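Local coordinates for protein 4-hydroxybutyrate CoA-transferase (Porphyromonas gingivalis, PDB 3EH7) that probably transfers coenzyme A between acyl-CoA thioesters and short-chain carboxylates such as acetate or 4-hydroxybutyrate, at residues Ser34-Val39 with His61-Gly66; His153-Glu158 with Ser175-Ile180; Asn160-Tyr165 with Asp184-Ser189. All blocks are in the same frame, centred on the assembly; numbering follows the deposited sequence.

Interaction 1: residues Ser34-Val39 with His61-Gly66; sequences SHAAGV and HMLCLG
His-35 meets Met-62 and Leu-63 with one side of its imidazole. From CB, CG is set anti to the backbone N (chi1 -176°), and this turns ND1 and CE1 to the 61-66 segment. ND1 is bridged by a water that lies in the ring plane, 2.6 Å from ND1. The same water accepts a hydrogen bond from Met-62 N at 2.8 Å. CE1 comes next. Met-62 O faces the ring edge at CE1, with CE1 and O 3.5 Å apart, and CE1 also touches Met-62 CB at 3.8 Å. NE2, at the far end, is hydrogen-bonded to Ser-336. Over the centre of one ring face lies Ala-36 CB. The ring also packs edge-to-face with Phe-273. The selenium of Met-62, a selenomethionine here, stands above a face but too far for a tight contact, with SE 5.5 Å from the ring centroid.

The two segments are the loops that follow neighbouring parallel strands, 30-33 and 58-60, of the Rossmann-like sheet in the N-terminal domain of the acetyl-CoA hydrolase/transferase family. No direct hydrogen bond joins the loops.

Leu-63 supplies the apolar part. Its CD2 methyl rests 3.7 Å from Ala-36 CA, and its side chain runs antiparallel to that of His-35. Its CD1 methyl reaches Val-39 CG2 at 4.3 Å. The backbone under Leu-63 is held by its own segment, since Leu-63 N donates to His-61 ND1 at 3.0 Å, in that ring's plane. One residue further on, Cys-64 forms a disulfide with Cys-329.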
ATOM      1  N   SER A  34       6.770  26.150  -4.633  1.00 21.89           N
ATOM      2  CA  SER A  34       5.351  25.856  -4.835  1.00 21.88           C
ATOM      3  C   SER A  34       5.153  24.955  -6.043  1.00 21.24           C
ATOM      4  O   SER A  34       5.793  25.131  -7.082  1.00 21.79           O
ATOM      5  CB  SER A  34       4.510  27.129  -5.030  1.00 21.96           C
ATOM      6  OG  SER A  34       4.370  27.891  -3.862  1.00 22.06           O
ATOM      7  N   HIS A  35       4.256  23.993  -5.886  1.00 21.20           N
ATOM      8  CA  HIS A  35       4.012  22.949  -6.871  1.00 21.76           C
ATOM      9  C   HIS A  35       3.265  23.442  -8.107  1.00 22.34           C
ATOM     10  O   HIS A  35       2.422  24.325  -8.024  1.00 22.23           O
ATOM     11  CB  HIS A  35       3.203  21.812  -6.214  1.00 21.91           C
ATOM     12  CG  HIS A  35       2.980  20.630  -7.099  1.00 22.25           C
ATOM     13  ND1 HIS A  35       3.995  20.059  -7.834  1.00 22.81           N
ATOM     14  CD2 HIS A  35       1.878  19.872  -7.322  1.00 22.00           C
ATOM     15  CE1 HIS A  35       3.520  19.020  -8.504  1.00 24.64           C
ATOM     16  NE2 HIS A  35       2.233  18.894  -8.224  1.00 21.84           N
ATOM     17  N   ALA A  36       3.589  22.834  -9.252  1.00 23.38           N
ATOM     18  CA  ALA A  36       2.799  22.917 -10.487  1.00 22.97           C
ATOM     19  C   ALA A  36       2.478  24.355 -10.912  1.00 22.93           C
ATOM     20  O   ALA A  36       3.400  25.128 -11.226  1.00 23.65           O
ATOM     21  CB  ALA A  36       1.509  22.013 -10.396  1.00 22.76           C
ATOM     22  N   ALA A  37       1.199  24.715 -10.961  1.00 22.94           N
ATOM     23  CA  ALA A  37       0.790  25.995 -11.574  1.00 22.98           C
ATOM     24  C   ALA A  37       1.204  27.192 -10.731  1.00 22.77           C
ATOM     25  O   ALA A  37       1.272  28.320 -11.246  1.00 22.87           O
ATOM     26  CB  ALA A  37      -0.725  26.038 -11.837  1.00 22.70           C
ATOM     27  N   GLY A  38       1.505  26.942  -9.460  1.00 21.88           N
ATOM     28  CA  GLY A  38       1.880  27.995  -8.541  1.00 23.03           C
ATOM     29  C   GLY A  38       3.362  28.173  -8.395  1.00 22.27           C
ATOM     30  O   GLY A  38       3.811  28.761  -7.449  1.00 22.37           O
ATOM     31  N   VAL A  39       4.132  27.631  -9.319  1.00 22.68           N
ATOM     32  CA  VAL A  39       5.584  27.803  -9.275  1.00 22.96           C
ATOM     33  C   VAL A  39       5.859  29.314  -9.231  1.00 21.96           C
ATOM     34  O   VAL A  39       5.271  30.069  -9.991  1.00 22.29           O
ATOM     35  CB  VAL A  39       6.270  27.134 -10.504  1.00 22.99           C
ATOM     36  CG1 VAL A  39       7.476  27.925 -10.947  1.00 24.39           C
ATOM     37  CG2 VAL A  39       6.677  25.686 -10.193  1.00 23.90           C
ATOM     38  N   HIS A  61      11.112  19.297  -6.146  1.00 29.70           N
ATOM     39  CA  HIS A  61       9.873  19.522  -6.887  1.00 29.31           C
ATOM     40  C   HIS A  61       9.239  18.167  -7.224  1.00 30.42           C
ATOM     41  O   HIS A  61       9.848  17.119  -7.020  1.00 28.97           O
ATOM     42  CB  HIS A  61      10.158  20.285  -8.174  1.00 29.16           C
ATOM     43  CG  HIS A  61      10.980  19.504  -9.152  1.00 29.34           C
ATOM     44  ND1 HIS A  61      10.450  18.484  -9.913  1.00 27.93           N
ATOM     45  CD2 HIS A  61      12.297  19.554  -9.451  1.00 27.31           C
ATOM     46  CE1 HIS A  61      11.404  17.947 -10.649  1.00 28.96           C
ATOM     47  NE2 HIS A  61      12.536  18.573 -10.382  1.00 29.95           N
HETATM   48  N   MSE A  62       8.009  18.187  -7.724  1.00 31.25           N
HETATM   49  CA  MSE A  62       7.349  16.955  -8.122  1.00 32.22           C
HETATM   50  C   MSE A  62       6.803  17.074  -9.521  1.00 33.49           C
HETATM   51  O   MSE A  62       5.709  16.625  -9.792  1.00 33.22           O
HETATM   52  CB  MSE A  62       6.228  16.636  -7.165  1.00 31.85           C
HETATM   53  CG  MSE A  62       6.722  16.394  -5.802  1.00 31.80           C
HETATM   54 SE   MSE A  62       5.266  15.856  -4.640  0.80 32.66          SE
HETATM   55  CE  MSE A  62       6.273  15.962  -3.083  1.00 26.42           C
ATOM     56  N   LEU A  63       7.578  17.698 -10.394  1.00 35.40           N
ATOM     57  CA  LEU A  63       7.177  17.912 -11.774  1.00 37.40           C
ATOM     58  C   LEU A  63       7.870  16.911 -12.673  1.00 39.66           C
ATOM     59  O   LEU A  63       8.960  16.415 -12.347  1.00 40.38           O
ATOM     60  CB  LEU A  63       7.554  19.308 -12.228  1.00 36.85           C
ATOM     61  CG  LEU A  63       7.029  20.421 -11.328  1.00 37.21           C
ATOM     62  CD1 LEU A  63       7.763  21.720 -11.591  1.00 36.73           C
ATOM     63  CD2 LEU A  63       5.487  20.570 -11.517  1.00 35.51           C
ATOM     64  N   CYS A  64       7.226  16.618 -13.797  1.00 41.86           N
ATOM     65  CA  CYS A  64       7.854  15.898 -14.891  1.00 43.64           C
ATOM     66  C   CYS A  64       8.420  16.898 -15.871  1.00 45.66           C
ATOM     67  O   CYS A  64       7.720  17.368 -16.766  1.00 46.27           O
ATOM     68  CB  CYS A  64       6.847  15.029 -15.604  1.00 43.32           C
ATOM     69  SG  CYS A  64       6.035  13.906 -14.500  1.00 43.49           S
ATOM     70  N   LEU A  65       9.694  17.221 -15.687  1.00 47.75           N
ATOM     71  CA  LEU A  65      10.383  18.146 -16.563  1.00 49.46           C
ATOM     72  C   LEU A  65      10.638  17.408 -17.884  1.00 51.13           C
ATOM     73  O   LEU A  65      11.154  16.281 -17.881  1.00 51.85           O
ATOM     74  CB  LEU A  65      11.696  18.605 -15.918  1.00 49.41           C
ATOM     75  CG  LEU A  65      11.617  19.186 -14.500  1.00 49.43           C
ATOM     76  CD1 LEU A  65      12.985  19.712 -14.089  1.00 49.59           C
ATOM     77  CD2 LEU A  65      10.565  20.279 -14.414  1.00 47.63           C
ATOM     78  N   GLY A  66      10.250  18.019 -19.003  1.00 52.80           N
ATOM     79  CA  GLY A  66      10.352  17.356 -20.318  1.00 53.83           C
ATOM     80  C   GLY A  66       9.177  16.435 -20.625  1.00 54.70           C
ATOM     81  O   GLY A  66       9.250  15.611 -21.544  1.00 55.19           O
TER
HETATM   82  O   HOH W   1       6.542  20.498  -7.444  1.00 25.00           O

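Interaction 2: residues His153-Glu158 with Ser175-Ile180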
ATOM      1  N   HIS A 153      13.821  26.602   7.110  1.00 26.82           N
ATOM      2  CA  HIS A 153      14.687  27.529   7.833  1.00 27.13           C
ATOM      3  C   HIS A 153      14.482  28.958   7.323  1.00 26.51           C
ATOM      4  O   HIS A 153      14.472  29.928   8.102  1.00 27.65           O
ATOM      5  CB  HIS A 153      16.128  27.079   7.583  1.00 28.27           C
ATOM      6  CG  HIS A 153      17.072  27.358   8.705  1.00 31.69           C
ATOM      7  ND1 HIS A 153      16.963  26.752   9.940  1.00 36.43           N
ATOM      8  CD2 HIS A 153      18.188  28.128   8.761  1.00 36.42           C
ATOM      9  CE1 HIS A 153      17.945  27.169  10.724  1.00 36.57           C
ATOM     10  NE2 HIS A 153      18.701  28.007  10.035  1.00 37.16           N
ATOM     11  N   LEU A 154      14.332  29.082   6.006  1.00 25.43           N
ATOM     12  CA  LEU A 154      14.151  30.375   5.316  1.00 24.46           C
ATOM     13  C   LEU A 154      12.957  30.270   4.380  1.00 22.92           C
ATOM     14  O   LEU A 154      12.838  29.299   3.631  1.00 23.35           O
ATOM     15  CB  LEU A 154      15.411  30.753   4.511  1.00 24.84           C
ATOM     16  CG  LEU A 154      15.440  32.078   3.726  1.00 25.73           C
ATOM     17  CD1 LEU A 154      15.611  33.306   4.627  1.00 27.62           C
ATOM     18  CD2 LEU A 154      16.567  32.057   2.693  1.00 28.35           C
ATOM     19  N   VAL A 155      12.077  31.259   4.449  1.00 21.69           N
ATOM     20  CA  VAL A 155      10.868  31.270   3.689  1.00 21.34           C
ATOM     21  C   VAL A 155      10.805  32.561   2.892  1.00 20.72           C
ATOM     22  O   VAL A 155      10.880  33.679   3.451  1.00 20.87           O
ATOM     23  CB  VAL A 155       9.609  31.133   4.599  1.00 22.13           C
ATOM     24  CG1 VAL A 155       8.332  31.111   3.745  1.00 21.84           C
ATOM     25  CG2 VAL A 155       9.697  29.862   5.455  1.00 22.18           C
ATOM     26  N   ILE A 156      10.708  32.391   1.576  1.00 19.58           N
ATOM     27  CA  ILE A 156      10.473  33.490   0.640  1.00 19.21           C
ATOM     28  C   ILE A 156       9.048  33.349   0.121  1.00 19.20           C
ATOM     29  O   ILE A 156       8.685  32.294  -0.443  1.00 19.63           O
ATOM     30  CB  ILE A 156      11.427  33.447  -0.566  1.00 19.05           C
ATOM     31  CG1 ILE A 156      12.869  33.497  -0.087  1.00 18.68           C
ATOM     32  CG2 ILE A 156      11.111  34.579  -1.540  1.00 17.68           C
ATOM     33  CD1 ILE A 156      13.869  33.029  -1.135  1.00 19.12           C
ATOM     34  N   GLY A 157       8.249  34.388   0.340  1.00 18.71           N
ATOM     35  CA  GLY A 157       6.885  34.435  -0.144  1.00 18.74           C
ATOM     36  C   GLY A 157       6.804  35.337  -1.355  1.00 19.07           C
ATOM     37  O   GLY A 157       7.118  36.521  -1.270  1.00 18.00           O
ATOM     38  N   GLU A 158       6.366  34.778  -2.479  1.00 19.03           N
ATOM     39  CA  GLU A 158       6.189  35.559  -3.703  1.00 19.59           C
ATOM     40  C   GLU A 158       4.725  35.942  -3.800  1.00 19.30           C
ATOM     41  O   GLU A 158       3.894  35.110  -4.175  1.00 20.13           O
ATOM     42  CB  GLU A 158       6.619  34.748  -4.933  1.00 19.93           C
ATOM     43  CG  GLU A 158       6.568  35.526  -6.235  1.00 22.04           C
ATOM     44  CD  GLU A 158       7.344  34.865  -7.365  1.00 24.69           C
ATOM     45  OE1 GLU A 158       8.550  34.601  -7.190  1.00 25.08           O
ATOM     46  OE2 GLU A 158       6.744  34.612  -8.429  1.00 26.20           O
ATOM     47  N   SER A 175       3.831  37.322   8.708  1.00 19.69           N
ATOM     48  CA  SER A 175       4.956  37.476   9.645  1.00 19.34           C
ATOM     49  C   SER A 175       5.897  36.271   9.587  1.00 19.60           C
ATOM     50  O   SER A 175       7.026  36.363  10.029  1.00 19.41           O
ATOM     51  CB  SER A 175       4.441  37.656  11.088  1.00 18.20           C
ATOM     52  OG  SER A 175       3.931  36.431  11.591  1.00 16.78           O
ATOM     53  N   LYS A 176       5.432  35.143   9.053  1.00 19.80           N
ATOM     54  CA  LYS A 176       6.306  33.980   8.890  1.00 20.25           C
ATOM     55  C   LYS A 176       7.270  34.106   7.698  1.00 20.08           C
ATOM     56  O   LYS A 176       8.125  33.271   7.554  1.00 19.99           O
ATOM     57  CB  LYS A 176       5.490  32.700   8.703  1.00 20.10           C
ATOM     58  CG  LYS A 176       4.470  32.446   9.793  1.00 23.24           C
ATOM     59  CD  LYS A 176       5.087  32.265  11.142  1.00 25.83           C
ATOM     60  CE  LYS A 176       5.787  30.933  11.254  1.00 26.78           C
ATOM     61  NZ  LYS A 176       6.085  30.728  12.704  1.00 32.50           N
ATOM     62  N   LEU A 177       7.104  35.113   6.835  1.00 20.15           N
ATOM     63  CA  LEU A 177       7.918  35.249   5.635  1.00 19.95           C
ATOM     64  C   LEU A 177       9.187  36.023   5.935  1.00 20.58           C
ATOM     65  O   LEU A 177       9.111  37.159   6.397  1.00 21.28           O
ATOM     66  CB  LEU A 177       7.142  36.011   4.567  1.00 20.56           C
ATOM     67  CG  LEU A 177       5.774  35.475   4.193  1.00 20.08           C
ATOM     68  CD1 LEU A 177       5.160  36.368   3.135  1.00 18.75           C
ATOM     69  CD2 LEU A 177       5.918  34.059   3.748  1.00 17.85           C
ATOM     70  N   ASP A 178      10.346  35.432   5.655  1.00 20.71           N
ATOM     71  CA  ASP A 178      11.621  36.121   5.860  1.00 21.19           C
ATOM     72  C   ASP A 178      11.831  37.179   4.789  1.00 21.05           C
ATOM     73  O   ASP A 178      12.282  38.291   5.087  1.00 21.55           O
ATOM     74  CB  ASP A 178      12.765  35.125   5.867  1.00 21.97           C
ATOM     75  CG  ASP A 178      12.601  34.096   6.957  1.00 21.95           C
ATOM     76  OD1 ASP A 178      12.645  34.501   8.121  1.00 26.42           O
ATOM     77  OD2 ASP A 178      12.347  32.913   6.661  1.00 23.64           O
ATOM     78  N   TYR A 179      11.476  36.852   3.554  1.00 20.56           N
ATOM     79  CA  TYR A 179      11.437  37.857   2.501  1.00 20.55           C
ATOM     80  C   TYR A 179      10.163  37.778   1.717  1.00 20.35           C
ATOM     81  O   TYR A 179       9.567  36.711   1.585  1.00 20.90           O
ATOM     82  CB  TYR A 179      12.621  37.715   1.562  1.00 20.66           C
ATOM     83  CG  TYR A 179      13.920  37.766   2.286  1.00 21.54           C
ATOM     84  CD1 TYR A 179      14.549  38.986   2.540  1.00 23.38           C
ATOM     85  CD2 TYR A 179      14.523  36.594   2.745  1.00 21.89           C
ATOM     86  CE1 TYR A 179      15.756  39.034   3.230  1.00 25.05           C
ATOM     87  CE2 TYR A 179      15.721  36.633   3.431  1.00 23.55           C
ATOM     88  CZ  TYR A 179      16.333  37.842   3.670  1.00 24.58           C
ATOM     89  OH  TYR A 179      17.522  37.864   4.342  1.00 28.94           O
ATOM     90  N   ILE A 180       9.742  38.942   1.247  1.00 20.50           N
ATOM     91  CA  ILE A 180       8.555  39.081   0.414  1.00 21.02           C
ATOM     92  C   ILE A 180       8.957  39.659  -0.951  1.00 20.24           C
ATOM     93  O   ILE A 180       9.598  40.705  -1.043  1.00 19.81           O
ATOM     94  CB  ILE A 180       7.510  39.994   1.058  1.00 20.76           C
ATOM     95  CG1 ILE A 180       6.962  39.354   2.333  1.00 22.05           C
ATOM     96  CG2 ILE A 180       6.363  40.251   0.090  1.00 21.17           C
ATOM     97  CD1 ILE A 180       6.281  40.382   3.261  1.00 23.12           C
TER
HETATM   98  O   HOH W   2      11.575  31.067   8.415  1.00 39.18           O
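Asp-178 and Val-155 hold each other by side chain and backbone together. Val-155 N donates to Asp-178 OD2 at 2.8 Å, on the anti lone pair of that oxygen. In return Val-155 O accepts two backbone bonds, from Asp-178 N at 2.9 Å and from Tyr-179 N at 3.2 Å. The bond from Asp-178 N is the more bent of the two, with an N-H...O angle of 133°. A water donates to both Asp-178 OD2 and His-153 O, so it ties the carboxylate to the start of the strand.

Beyond this point the segments pair as parallel strands. Gly-157 N donates to Tyr-179 O at 2.9 Å, and CA-H...O contacts run from Ile-156 to Tyr-179 O and from Ile-180 to Gly-157 O. Strands 154-160 and 179-183 are neighbours in the six-stranded parallel sheet of the N-terminal domain. Strand 122-127 flanks the first, and strand 15-16 the second.

The packing lies outside these bonds. Leu-154 CD1 sits at the edge of the Tyr-179 ring, near its plane, 3.5 Å from CE2. It also touches Asp-178 CB at 3.6 Å. Val-155 places CG1 anti to its backbone N (chi1 -179°) and brings it 3.8 Å from Leu-177 CD2. Leu-177 CD1 and CD2 lie against Gly-157 CA, on the face where glycine has no side chain.

Asp-178 thus takes up the N-H of Val-155 where pairing between these two strands has not yet begun. OD2 receives both this N-H and a water proton, which would be expected to favour the charged form.

Interaction 3: residues Asn160-Tyr165 with Asp184-Ser189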
ATOM      1  N   ASN A 160       1.759  37.386  -5.451  1.00 18.65           N
ATOM      2  CA  ASN A 160       1.322  37.724  -6.792  1.00 19.19           C
ATOM      3  C   ASN A 160      -0.118  38.260  -6.760  1.00 19.44           C
ATOM      4  O   ASN A 160      -1.041  37.624  -6.217  1.00 18.78           O
ATOM      5  CB  ASN A 160       1.465  36.475  -7.670  1.00 18.91           C
ATOM      6  CG  ASN A 160       1.065  36.692  -9.126  1.00 19.39           C
ATOM      7  OD1 ASN A 160       0.719  37.798  -9.576  1.00 17.00           O
ATOM      8  ND2 ASN A 160       1.100  35.594  -9.878  1.00 18.65           N
ATOM      9  N   ARG A 161      -0.306  39.426  -7.348  1.00 19.57           N
ATOM     10  CA  ARG A 161      -1.643  40.031  -7.381  1.00 20.80           C
ATOM     11  C   ARG A 161      -2.623  39.103  -8.087  1.00 21.61           C
ATOM     12  O   ARG A 161      -3.825  39.178  -7.847  1.00 21.48           O
ATOM     13  CB  ARG A 161      -1.667  41.379  -8.103  1.00 20.63           C
ATOM     14  CG  ARG A 161      -0.580  42.393  -7.760  1.00 20.34           C
ATOM     15  CD  ARG A 161      -0.310  42.526  -6.317  1.00 20.60           C
ATOM     16  NE  ARG A 161       0.349  43.789  -5.991  1.00 20.19           N
ATOM     17  CZ  ARG A 161       1.592  44.128  -6.322  1.00 19.07           C
ATOM     18  NH1 ARG A 161       2.051  45.322  -5.975  1.00 16.65           N
ATOM     19  NH2 ARG A 161       2.386  43.294  -6.993  1.00 21.08           N
ATOM     20  N   GLN A 162      -2.106  38.236  -8.954  1.00 22.64           N
ATOM     21  CA  GLN A 162      -2.956  37.355  -9.741  1.00 23.78           C
ATOM     22  C   GLN A 162      -3.087  35.949  -9.174  1.00 24.08           C
ATOM     23  O   GLN A 162      -3.814  35.142  -9.744  1.00 24.83           O
ATOM     24  CB  GLN A 162      -2.480  37.335 -11.197  1.00 24.34           C
ATOM     25  CG  GLN A 162      -2.546  38.709 -11.834  1.00 26.81           C
ATOM     26  CD  GLN A 162      -2.399  38.685 -13.330  1.00 29.65           C
ATOM     27  OE1 GLN A 162      -2.984  37.830 -13.996  1.00 33.96           O
ATOM     28  NE2 GLN A 162      -1.617  39.632 -13.881  1.00 28.03           N
HETATM   29  N   MSE A 163      -2.408  35.646  -8.066  1.00 23.81           N
HETATM   30  CA  MSE A 163      -2.627  34.372  -7.392  1.00 23.77           C
HETATM   31  C   MSE A 163      -3.944  34.445  -6.621  1.00 24.48           C
HETATM   32  O   MSE A 163      -4.126  35.329  -5.762  1.00 23.41           O
HETATM   33  CB  MSE A 163      -1.508  34.041  -6.429  1.00 23.50           C
HETATM   34  CG  MSE A 163      -1.771  32.749  -5.662  1.00 23.61           C
HETATM   35 SE   MSE A 163      -1.621  31.185  -6.798  0.80 19.52          SE
HETATM   36  CE  MSE A 163      -0.059  30.432  -5.953  1.00 15.22           C
ATOM     37  N   PRO A 164      -4.877  33.538  -6.930  1.00 24.70           N
ATOM     38  CA  PRO A 164      -6.178  33.659  -6.293  1.00 25.19           C
ATOM     39  C   PRO A 164      -6.128  33.334  -4.806  1.00 24.91           C
ATOM     40  O   PRO A 164      -5.212  32.657  -4.353  1.00 23.76           O
ATOM     41  CB  PRO A 164      -7.046  32.638  -7.045  1.00 25.65           C
ATOM     42  CG  PRO A 164      -6.098  31.711  -7.659  1.00 25.30           C
ATOM     43  CD  PRO A 164      -4.857  32.484  -7.954  1.00 24.87           C
ATOM     44  N   TYR A 165      -7.097  33.859  -4.066  1.00 25.02           N
ATOM     45  CA  TYR A 165      -7.237  33.562  -2.639  1.00 25.72           C
ATOM     46  C   TYR A 165      -8.104  32.337  -2.559  1.00 24.72           C
ATOM     47  O   TYR A 165      -9.262  32.375  -2.963  1.00 25.99           O
ATOM     48  CB  TYR A 165      -7.881  34.732  -1.892  1.00 26.25           C
ATOM     49  CG  TYR A 165      -8.044  34.499  -0.391  1.00 28.86           C
ATOM     50  CD1 TYR A 165      -9.176  33.845   0.106  1.00 30.45           C
ATOM     51  CD2 TYR A 165      -7.077  34.920   0.515  1.00 29.46           C
ATOM     52  CE1 TYR A 165      -9.343  33.624   1.445  1.00 30.56           C
ATOM     53  CE2 TYR A 165      -7.246  34.718   1.883  1.00 31.29           C
ATOM     54  CZ  TYR A 165      -8.386  34.057   2.327  1.00 32.15           C
ATOM     55  OH  TYR A 165      -8.597  33.821   3.662  1.00 38.28           O
ATOM     56  N   ASP A 184       3.173  40.423 -10.269  1.00 20.78           N
ATOM     57  CA  ASP A 184       1.877  40.574 -10.939  1.00 21.59           C
ATOM     58  C   ASP A 184       1.940  39.903 -12.310  1.00 21.73           C
ATOM     59  O   ASP A 184       2.404  40.479 -13.284  1.00 21.29           O
ATOM     60  CB  ASP A 184       1.508  42.062 -11.046  1.00 21.84           C
ATOM     61  CG  ASP A 184       0.094  42.291 -11.600  1.00 24.06           C
ATOM     62  OD1 ASP A 184      -0.686  41.317 -11.716  1.00 26.00           O
ATOM     63  OD2 ASP A 184      -0.221  43.463 -11.926  1.00 27.05           O
ATOM     64  N   TYR A 185       1.518  38.655 -12.383  1.00 22.29           N
ATOM     65  CA  TYR A 185       1.661  37.927 -13.631  1.00 22.94           C
ATOM     66  C   TYR A 185       0.679  36.787 -13.618  1.00 23.20           C
ATOM     67  O   TYR A 185       0.339  36.295 -12.552  1.00 22.50           O
ATOM     68  CB  TYR A 185       3.102  37.417 -13.845  1.00 23.08           C
ATOM     69  CG  TYR A 185       3.602  36.448 -12.793  1.00 23.32           C
ATOM     70  CD1 TYR A 185       3.108  35.139 -12.722  1.00 25.88           C
ATOM     71  CD2 TYR A 185       4.558  36.832 -11.864  1.00 23.23           C
ATOM     72  CE1 TYR A 185       3.544  34.250 -11.756  1.00 25.12           C
ATOM     73  CE2 TYR A 185       4.997  35.952 -10.876  1.00 24.00           C
ATOM     74  CZ  TYR A 185       4.484  34.659 -10.821  1.00 25.41           C
ATOM     75  OH  TYR A 185       4.914  33.750  -9.862  1.00 24.64           O
ATOM     76  N   PRO A 186       0.205  36.384 -14.801  1.00 23.69           N
ATOM     77  CA  PRO A 186      -0.716  35.278 -14.836  1.00 24.39           C
ATOM     78  C   PRO A 186      -0.008  33.989 -14.426  1.00 25.22           C
ATOM     79  O   PRO A 186       1.104  33.716 -14.872  1.00 25.44           O
ATOM     80  CB  PRO A 186      -1.169  35.238 -16.303  1.00 24.09           C
ATOM     81  CG  PRO A 186      -0.081  35.931 -17.055  1.00 24.52           C
ATOM     82  CD  PRO A 186       0.360  37.018 -16.127  1.00 24.19           C
ATOM     83  N   ILE A 187      -0.627  33.205 -13.562  1.00 26.24           N
ATOM     84  CA  ILE A 187       0.009  31.957 -13.147  1.00 27.00           C
ATOM     85  C   ILE A 187      -0.033  30.976 -14.330  1.00 27.67           C
ATOM     86  O   ILE A 187      -0.723  31.243 -15.308  1.00 27.70           O
ATOM     87  CB  ILE A 187      -0.620  31.392 -11.863  1.00 26.98           C
ATOM     88  CG1 ILE A 187      -2.043  30.898 -12.092  1.00 26.58           C
ATOM     89  CG2 ILE A 187      -0.611  32.469 -10.740  1.00 26.61           C
ATOM     90  CD1 ILE A 187      -2.642  30.235 -10.820  1.00 23.88           C
ATOM     91  N   TYR A 188       0.709  29.873 -14.265  1.00 28.78           N
ATOM     92  CA  TYR A 188       0.728  28.914 -15.390  1.00 29.58           C
ATOM     93  C   TYR A 188      -0.669  28.365 -15.605  1.00 29.84           C
ATOM     94  O   TYR A 188      -1.346  28.016 -14.640  1.00 28.45           O
ATOM     95  CB  TYR A 188       1.723  27.762 -15.170  1.00 29.80           C
ATOM     96  CG  TYR A 188       3.169  28.192 -15.263  1.00 31.90           C
ATOM     97  CD1 TYR A 188       3.649  28.850 -16.388  1.00 35.14           C
ATOM     98  CD2 TYR A 188       4.060  27.946 -14.228  1.00 35.63           C
ATOM     99  CE1 TYR A 188       4.983  29.260 -16.483  1.00 36.58           C
ATOM    100  CE2 TYR A 188       5.402  28.354 -14.312  1.00 36.71           C
ATOM    101  CZ  TYR A 188       5.853  29.004 -15.438  1.00 36.70           C
ATOM    102  OH  TYR A 188       7.170  29.408 -15.524  1.00 39.39           O
ATOM    103  N   SER A 189      -1.109  28.347 -16.866  1.00 29.85           N
ATOM    104  CA  SER A 189      -2.378  27.764 -17.229  1.00 31.19           C
ATOM    105  C   SER A 189      -2.227  26.611 -18.212  1.00 32.02           C
ATOM    106  O   SER A 189      -1.199  26.437 -18.850  1.00 32.01           O
ATOM    107  CB  SER A 189      -3.316  28.813 -17.801  1.00 31.15           C
ATOM    108  OG  SER A 189      -2.770  29.380 -18.957  1.00 32.84           O
TER
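Asn-160 pairs its carboxamide with the backbone N-H and C=O of one residue, Tyr-185. Asn-160 OD1 accepts from Tyr-185 N at 3.0 Å, and Asn-160 ND2 donates to Tyr-185 O at 2.9 Å. Tyr-185 O lies in the plane of the Asn-160 amide; ND2 is tilted 18° from the plane of that carbonyl. OD1 also accepts from Gln-162 N at 2.9 Å, which makes an Asx turn. The two donors reach OD1 from opposite faces of the amide. A type I beta turn spans Asn-160 to Met-163, closed by Met-163 N to Asn-160 O. Outside the two segments, Asn-160 ND2 is also bonded to Gln-126 OE1. Ile-187 CG2 touches ND2.

The third hydrogen bond across the two segments links Gln-162 NE2 to Asp-184 OD1 at 2.9 Å. NE2 meets this oxygen from above the carboxylate plane, and amide and carboxylate are turned 73° apart. Arg-161 lays its CB and CG against the Asp-184 carboxylate, but its NH2 bonds to Ala-183 O and makes no salt bridge with Asp-184.

One contact involves a ring. Asn-160 ND2 stands 3.3 Å above the Tyr-185 ring plane, offset toward the rim. With CG between the backbone N and the carbonyl carbon (chi1 61°), the Tyr-185 ring presents a face to ND2. Its OH bonds to Glu-158.

Apolar contacts are few and looser. Ile-187 CD1 is 4.3 Å from both the selenium of selenomethionine Met-163 and Pro-164 CD.

The buried Asn-160 amide has two bonds on OD1 and two on ND2. These should fix its rotation and hold the end of strand 154-160 and its loop to the loop after strand 179-183.

All three contacts lie in the N-terminal domain and relate to its six-stranded parallel sheet. Interaction 1 comes first along the chain. The segments of interactions 2 and 3 alternate, because both use strands 154-160 and 179-183: interaction 2 at their beginnings, interaction 3 where they end. Their centres are about 18 Å apart. Glu-158 OE2 and Tyr-185 OH, probably hydrogen-bonded, 2.5 Å apart, link them. Interactions 1 and 3, about 15 Å between centres, touch where Ala-37 and Val-39 pack on Ile-187 and Tyr-188. Interactions 1 and 2, about 20 Å between centres, do not touch. Interactions 1 and 3 lie at the C-terminal ends of the strands, where Rossmann-like sheets usually carry binding sites.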